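Local coordinates for polyprenyl synthetase (Zymomonas mobilis subsp. mobilis, PDB 4KKM), which probably transfers prenyl groups, lengthening isoprenoid diphosphates to farnesyl or longer chains in a magnesium-dependent condensation, at residues Ser133-Leu136 against Ser137-Leu141; Phe194-Pro197 against Thr198-Leu202; Gln224-Asp227 against Ile228-Leu232. All blocks are in the same frame, centred on the assembly; numbering follows the deposited sequence.

Contact 1. Residues Ser133-Leu136 against Ser137-Leu141; sequences SAVL and SGDAL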
loop_
_atom_site.group_PDB
_atom_site.type_symbol
_atom_site.label_atom_id
_atom_site.label_comp_id
_atom_site.label_asym_id
_atom_site.label_seq_id
_atom_site.Cartn_x
_atom_site.Cartn_y
_atom_site.Cartn_z
ATOM N N SER B 133 -15.386 -6.037 -2.064
ATOM C CA SER B 133 -14.867 -5.245 -3.168
ATOM C C SER B 133 -14.284 -3.919 -2.677
ATOM O O SER B 133 -13.342 -3.397 -3.261
ATOM C CB SER B 133 -15.958 -4.996 -4.213
ATOM O OG SER B 133 -16.340 -6.209 -4.847
ATOM N N ALA B 134 -14.857 -3.366 -1.616
ATOM C CA ALA B 134 -14.329 -2.132 -1.047
ATOM C C ALA B 134 -12.972 -2.387 -0.400
ATOM O O ALA B 134 -12.047 -1.597 -0.550
ATOM C CB ALA B 134 -15.307 -1.533 -0.040
ATOM N N VAL B 135 -12.854 -3.490 0.329
ATOM C CA VAL B 135 -11.570 -3.841 0.927
ATOM C C VAL B 135 -10.491 -3.960 -0.160
ATOM O O VAL B 135 -9.441 -3.323 -0.076
ATOM C CB VAL B 135 -11.656 -5.158 1.724
ATOM C CG1 VAL B 135 -10.271 -5.588 2.203
ATOM C CG2 VAL B 135 -12.627 -5.011 2.898
ATOM N N LEU B 136 -10.776 -4.757 -1.188
ATOM C CA LEU B 136 -9.801 -5.051 -2.243
ATOM C C LEU B 136 -9.483 -3.859 -3.142
ATOM O O LEU B 136 -8.319 -3.621 -3.474
ATOM C CB LEU B 136 -10.268 -6.238 -3.094
ATOM C CG LEU B 136 -10.344 -7.589 -2.369
ATOM C CD1 LEU B 136 -10.720 -8.707 -3.335
ATOM C CD2 LEU B 136 -9.026 -7.913 -1.660
ATOM N N SER B 137 -10.503 -3.109 -3.547
ATOM C CA SER B 137 -10.256 -1.948 -4.405
ATOM C C SER B 137 -9.366 -0.931 -3.693
ATOM O O SER B 137 -8.482 -0.321 -4.307
ATOM C CB SER B 137 -11.573 -1.305 -4.871
ATOM O OG SER B 137 -12.364 -0.871 -3.770
ATOM N N GLY B 138 -9.593 -0.746 -2.396
ATOM C CA GLY B 138 -8.717 0.114 -1.614
ATOM C C GLY B 138 -7.307 -0.455 -1.552
ATOM O O GLY B 138 -6.320 0.258 -1.744
ATOM N N ASP B 139 -7.208 -1.752 -1.286
ATOM C CA ASP B 139 -5.899 -2.407 -1.210
ATOM C C ASP B 139 -5.103 -2.241 -2.512
ATOM O O ASP B 139 -3.893 -1.961 -2.483
ATOM C CB ASP B 139 -6.043 -3.887 -0.832
ATOM C CG ASP B 139 -6.409 -4.078 0.635
ATOM O OD1 ASP B 139 -6.240 -3.110 1.407
ATOM O OD2 ASP B 139 -6.849 -5.187 1.018
ATOM N N ALA B 140 -5.785 -2.386 -3.644
ATOM C CA ALA B 140 -5.124 -2.302 -4.946
ATOM C C ALA B 140 -4.714 -0.871 -5.253
ATOM O O ALA B 140 -3.680 -0.631 -5.884
ATOM C CB ALA B 140 -6.049 -2.837 -6.049
ATOM N N LEU B 141 -5.529 0.087 -4.811
ATOM C CA LEU B 141 -5.207 1.491 -5.051
ATOM C C LEU B 141 -3.968 1.930 -4.282
ATOM O O LEU B 141 -3.177 2.732 -4.785
ATOM C CB LEU B 141 -6.402 2.405 -4.733
ATOM C CG LEU B 141 -7.460 2.487 -5.844
ATOM C CD1 LEU B 141 -8.727 3.200 -5.353
ATOM C CD2 LEU B 141 -6.894 3.205 -7.056
#

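Contact 2. Residues Phe194-Pro197 against Thr198-Leu202; sequences FDLP and TITRL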
loop_
_atom_site.group_PDB
_atom_site.type_symbol
_atom_site.label_atom_id
_atom_site.label_comp_id
_atom_site.label_asym_id
_atom_site.label_seq_id
_atom_site.Cartn_x
_atom_site.Cartn_y
_atom_site.Cartn_z
ATOM N N PHE B 194 -10.097 13.392 24.326
ATOM C CA PHE B 194 -8.706 13.711 24.038
ATOM C C PHE B 194 -8.430 15.181 24.349
ATOM O O PHE B 194 -9.362 15.973 24.476
ATOM C CB PHE B 194 -8.367 13.385 22.584
ATOM C CG PHE B 194 -8.260 11.914 22.302
ATOM C CD1 PHE B 194 -8.538 10.980 23.284
ATOM C CD2 PHE B 194 -7.850 11.469 21.056
ATOM C CE1 PHE B 194 -8.431 9.623 23.024
ATOM C CE2 PHE B 194 -7.732 10.118 20.793
ATOM C CZ PHE B 194 -8.023 9.195 21.774
ATOM N N ASP B 195 -7.155 15.533 24.499
ATOM C CA ASP B 195 -6.772 16.911 24.780
ATOM C C ASP B 195 -6.255 17.594 23.523
ATOM O O ASP B 195 -6.165 16.976 22.458
ATOM C CB ASP B 195 -5.713 16.976 25.888
ATOM C CG ASP B 195 -4.449 16.189 25.547
ATOM O OD1 ASP B 195 -4.450 15.442 24.551
ATOM O OD2 ASP B 195 -3.455 16.304 26.289
ATOM N N LEU B 196 -5.907 18.869 23.652
ATOM C CA LEU B 196 -5.413 19.635 22.506
ATOM C C LEU B 196 -4.145 19.055 21.843
ATOM O O LEU B 196 -4.095 18.936 20.623
ATOM C CB LEU B 196 -5.234 21.117 22.869
ATOM C CG LEU B 196 -4.933 22.041 21.686
ATOM C CD1 LEU B 196 -6.073 21.988 20.671
ATOM C CD2 LEU B 196 -4.691 23.473 22.165
ATOM N N PRO B 197 -3.114 18.697 22.638
ATOM C CA PRO B 197 -1.952 18.031 22.031
ATOM C C PRO B 197 -2.286 16.768 21.222
ATOM O O PRO B 197 -1.683 16.545 20.170
ATOM C CB PRO B 197 -1.101 17.651 23.248
ATOM C CG PRO B 197 -1.416 18.702 24.248
ATOM C CD PRO B 197 -2.881 18.986 24.067
ATOM N N THR B 198 -3.223 15.954 21.699
ATOM C CA THR B 198 -3.515 14.691 21.026
ATOM C C THR B 198 -4.303 14.889 19.728
ATOM O O THR B 198 -4.020 14.242 18.719
ATOM C CB THR B 198 -4.244 13.689 21.966
ATOM O OG1 THR B 198 -3.445 13.471 23.138
ATOM C CG2 THR B 198 -4.470 12.359 21.268
ATOM N N ILE B 199 -5.283 15.788 19.733
ATOM C CA ILE B 199 -6.042 15.997 18.505
ATOM C C ILE B 199 -5.217 16.801 17.507
ATOM O O ILE B 199 -5.492 16.789 16.310
ATOM C CB ILE B 199 -7.420 16.667 18.738
ATOM C CG1 ILE B 199 -7.248 18.114 19.190
ATOM C CG2 ILE B 199 -8.268 15.857 19.741
ATOM C CD1 ILE B 199 -8.521 18.938 19.077
ATOM N N THR B 200 -4.199 17.489 18.005
ATOM C CA THR B 200 -3.260 18.161 17.122
ATOM C C THR B 200 -2.418 17.109 16.404
ATOM O O THR B 200 -2.241 17.174 15.188
ATOM C CB THR B 200 -2.375 19.169 17.881
ATOM O OG1 THR B 200 -3.203 20.207 18.427
ATOM C CG2 THR B 200 -1.357 19.799 16.941
ATOM N N ARG B 201 -1.912 16.130 17.152
ATOM C CA ARG B 201 -1.175 15.035 16.529
ATOM C C ARG B 201 -2.091 14.269 15.594
ATOM O O ARG B 201 -1.674 13.842 14.519
ATOM C CB ARG B 201 -0.595 14.067 17.562
ATOM C CG ARG B 201 0.289 12.984 16.929
ATOM C CD ARG B 201 0.604 11.840 17.887
ATOM N NE ARG B 201 1.511 12.224 18.969
ATOM C CZ ARG B 201 2.833 12.303 18.847
ATOM N NH1 ARG B 201 3.410 12.040 17.681
ATOM N NH2 ARG B 201 3.580 12.653 19.887
ATOM N N LEU B 202 -3.337 14.077 16.017
ATOM C CA LEU B 202 -4.329 13.415 15.172
ATOM C C LEU B 202 -4.437 14.080 13.793
ATOM O O LEU B 202 -4.349 13.401 12.761
ATOM C CB LEU B 202 -5.687 13.382 15.878
ATOM C CG LEU B 202 -6.989 13.125 15.109
ATOM C CD1 LEU B 202 -6.902 11.921 14.214
ATOM C CD2 LEU B 202 -8.133 12.943 16.107
#

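Contact 3. Residues Gln224-Asp227 against Ile228-Leu232; sequences QNKD and IRDRL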
loop_
_atom_site.group_PDB
_atom_site.type_symbol
_atom_site.label_atom_id
_atom_site.label_comp_id
_atom_site.label_asym_id
_atom_site.label_seq_id
_atom_site.Cartn_x
_atom_site.Cartn_y
_atom_site.Cartn_z
ATOM N N GLN B 224 14.884 21.035 -4.976
ATOM C CA GLN B 224 15.073 22.209 -4.129
ATOM C C GLN B 224 15.839 21.903 -2.844
ATOM O O GLN B 224 15.860 20.763 -2.378
ATOM C CB GLN B 224 13.715 22.847 -3.814
ATOM C CG GLN B 224 13.000 23.354 -5.054
ATOM C CD GLN B 224 13.758 24.489 -5.713
ATOM O OE1 GLN B 224 14.001 25.520 -5.091
ATOM N NE2 GLN B 224 14.153 24.296 -6.965
ATOM N N ASN B 225 16.473 22.924 -2.274
ATOM C CA ASN B 225 17.249 22.737 -1.054
ATOM C C ASN B 225 16.377 22.554 0.191
ATOM O O ASN B 225 15.152 22.667 0.127
ATOM C CB ASN B 225 18.296 23.857 -0.864
ATOM C CG ASN B 225 17.674 25.227 -0.593
ATOM O OD1 ASN B 225 16.567 25.340 -0.070
ATOM N ND2 ASN B 225 18.407 26.282 -0.943
ATOM N N LYS B 226 17.024 22.275 1.317
ATOM C CA LYS B 226 16.331 21.985 2.566
ATOM C C LYS B 226 15.512 23.174 3.070
ATOM O O LYS B 226 14.398 23.004 3.569
ATOM C CB LYS B 226 17.338 21.537 3.625
ATOM C CG LYS B 226 16.735 21.215 4.981
ATOM C CD LYS B 226 15.643 20.161 4.876
ATOM C CE LYS B 226 15.368 19.512 6.228
ATOM N NZ LYS B 226 15.657 20.436 7.359
ATOM N N ASP B 227 16.064 24.375 2.937
ATOM C CA ASP B 227 15.363 25.585 3.357
ATOM C C ASP B 227 14.031 25.754 2.622
ATOM O O ASP B 227 13.018 26.098 3.230
ATOM C CB ASP B 227 16.249 26.819 3.157
ATOM C CG ASP B 227 17.428 26.848 4.113
ATOM O OD1 ASP B 227 17.658 25.833 4.807
ATOM O OD2 ASP B 227 18.129 27.882 4.170
ATOM N N ILE B 228 14.037 25.500 1.318
ATOM C CA ILE B 228 12.826 25.600 0.511
ATOM C C ILE B 228 11.862 24.455 0.832
ATOM O O ILE B 228 10.646 24.648 0.897
ATOM C CB ILE B 228 13.161 25.612 -1.001
ATOM C CG1 ILE B 228 13.912 26.897 -1.369
ATOM C CG2 ILE B 228 11.898 25.481 -1.842
ATOM C CD1 ILE B 228 13.110 28.147 -1.133
ATOM N N ARG B 229 12.405 23.259 1.037
ATOM C CA ARG B 229 11.571 22.123 1.394
ATOM C C ARG B 229 10.842 22.378 2.707
ATOM O O ARG B 229 9.646 22.104 2.820
ATOM C CB ARG B 229 12.380 20.827 1.481
ATOM C CG ARG B 229 11.586 19.700 2.112
ATOM C CD ARG B 229 12.056 18.319 1.692
ATOM N NE ARG B 229 13.280 17.886 2.358
ATOM C CZ ARG B 229 13.381 17.611 3.656
ATOM N NH1 ARG B 229 12.332 17.748 4.457
ATOM N NH2 ARG B 229 14.541 17.210 4.156
ATOM N N ASP B 230 11.561 22.926 3.684
ATOM C CA ASP B 230 10.985 23.222 4.988
ATOM C C ASP B 230 9.884 24.285 4.928
ATOM O O ASP B 230 8.860 24.152 5.590
ATOM C CB ASP B 230 12.077 23.635 5.980
ATOM C CG ASP B 230 12.906 22.459 6.453
ATOM O OD1 ASP B 230 12.477 21.305 6.245
ATOM O OD2 ASP B 230 13.985 22.687 7.037
ATOM N N ARG B 231 10.099 25.337 4.143
ATOM C CA ARG B 231 9.070 26.354 3.949
ATOM C C ARG B 231 7.788 25.747 3.376
ATOM O O ARG B 231 6.682 26.050 3.835
ATOM C CB ARG B 231 9.568 27.457 3.020
ATOM C CG ARG B 231 10.550 28.424 3.655
ATOM C CD ARG B 231 11.004 29.454 2.637
ATOM N NE ARG B 231 11.778 30.523 3.258
ATOM C CZ ARG B 231 11.245 31.611 3.806
ATOM N NH1 ARG B 231 9.930 31.786 3.811
ATOM N NH2 ARG B 231 12.034 32.529 4.343
ATOM N N LEU B 232 7.945 24.895 2.370
ATOM C CA LEU B 232 6.800 24.236 1.748
ATOM C C LEU B 232 6.096 23.281 2.717
ATOM O O LEU B 232 4.870 23.257 2.789
ATOM C CB LEU B 232 7.227 23.507 0.468
ATOM C CG LEU B 232 7.754 24.460 -0.612
ATOM C CD1 LEU B 232 8.196 23.711 -1.862
ATOM C CD2 LEU B 232 6.701 25.498 -0.945
#

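Contact 1. Residues Ser133-Leu136 against Ser137-Leu141
From Ser-133 to Ala-140 the backbone is regular alpha-helix, with Ser-137 N, Gly-138 N, Asp-139 N and Ala-140 N each donating to the carbonyl oxygen four residues earlier, as in the 2.8 Å bond from Ala-140 N to Leu-136 O. At Ser-133 this pattern gains a second donor. Placed between its own backbone N and carbonyl carbon (chi1 59°), the hydroxyl of Ser-137 is turned back over the preceding turn, where OG donates to Ser-133 O at 2.8 Å while Ser-137 N reaches the same oxygen at 2.9 Å. One residue thus grips a single carbonyl oxygen twice, and the buried hydroxyl finds an acceptor within its own helix. This is helix 131-150 of the all-helical isoprenoid synthase fold, and Ser-137 faces inward from it, onto Ile-106 of helix 87-109 and Met-60 of helix 54-64. On roughly the opposite face of the helix, Val-135 and Asp-139 lie side by side and point the same way, the CG1 methyl of Val-135 lying 3.6 Å from Asp-139 OD2. That oxygen is bonded to His-107 ND1 of the second subunit, and Val-135 O, besides holding Asp-139 N at 3.0 Å, accepts from His-107 NE2 of its own chain. The carboxylate also comes close to Asp-139 of the second subunit; the like charges would probably raise its proton affinity, although the histidine bond may offset this.

Contact 2. Residues Phe194-Pro197 against Thr198-Leu202
Thr-198 meets Asp-195 and Phe-194 with its two branches, on the first turn of helix 196-206. Its CB lies 3.1 Å from Asp-195 OD1, and from there the hydroxyl and the methyl part. OG1, set beside the backbone N at chi1 -57°, donates to Asp-195 OD1 at 2.6 Å, meeting that oxygen nearly end-on to its C-O bond. CG2 goes the other way and rests 3.5 Å from Phe-194 CD2, slanting against the ring. The backbone of the same threonine completes the grip: Thr-198 N donates to Asp-195 OD1 at 3.1 Å from above the carboxylate plane, about 50° out of it, so one oxygen takes two donors arriving from different directions. Asp-195 is therefore the N-cap of the helix, and the flanking contact of Phe-194 CB with Ile-199 CG2, at 3.8 Å, forms a hydrophobic staple around that cap. Replacing Thr-198 by an alanine removes both branches and would probably leave the carboxylate of Asp-195 freer to turn, having lost the bond from OG1 and keeping the one from the backbone N, with a gap opened beside the Phe-194 ring. One residue along from the cap, Leu-196 O is also doubly held, by Thr-200 OG1 at 2.7 Å and Thr-200 N at 3.0 Å, which approach from opposite faces of the carbonyl plane. Beyond the turn, Phe-194 packs on Ile-183 and Ala-187 of helix 177-188 and on Pro-52 of the second subunit, while Ile-199 and Leu-196 lean on Phe-274.

Contact 3. Residues Gln224-Asp227 against Ile228-Leu232
Asn-225 caps the start of helix 226-253 through Ile-228: its side-chain OD1 accepts from Ile-228 N at 2.9 Å, with the donor almost in line with the amide C=O. This is an N-cap, and the side chain bends back to make it by placing CG between the backbone N and the carbonyl carbon (chi1 67°). The next backbone bond, Arg-229 N to Asn-225 O, begins the regular pattern of the helix, so the cap residue serves two successive amides with two different oxygens.

Across the same turn, Lys-226 bridges to Asp-230, four residues on. NZ donates to OD2 at 2.8 Å, using the syn lone pair of that oxygen, in a salt bridge on the protein surface. The lysine chain gets there by curling: it leaves with CG anti to the backbone N, then bends at chi2 (56°) so that its end returns along the helix. Near the positive end of the helix, the carboxylate of Asp-230 is probably favoured in its charged form by the backbone as well as by the lysine. In the conformer of Arg-229 described here, one of two, Lys-226 CD lies over one face of the guanidinium, a contact that is tentative for that reason.

Further out, the apolar part of Gln-224 supports Ile-228, CB lying 3.8 Å from Ile-228 CG2, and both residues touch Phe-83. The amide of Gln-224 is held by the carbonyl of Gly-222. On the following residues, Leu-232 packs against Leu-215 and Ala-219 of helix 208-221, and Arg-231, whose CG passes 3.4 Å from Asp-227 O, extends its chain so that NH1 donates to His-297 O.

In the fold
The three contacts come in series along the chain, on three separate helices of one all-helical fold: contact 1 inside helix 131-150, contact 2 at the start of helix 196-206, contact 3 at the start of helix 226-253. None touches another. The centres of contact 1 and contact 2 lie about 30 Å apart, and those of contact 2 and contact 3 about 27 Å. Contact 1 and contact 3, with centres about 35 Å apart, sit on opposite sides of the chain's centre. Contact 1 is buried and contacts 2 and 3 are at the surface. Contacts 1 and 2 both reach the second subunit, so two distant regions of the chain contribute to the dimer, whereas contact 3 stays within its own chain.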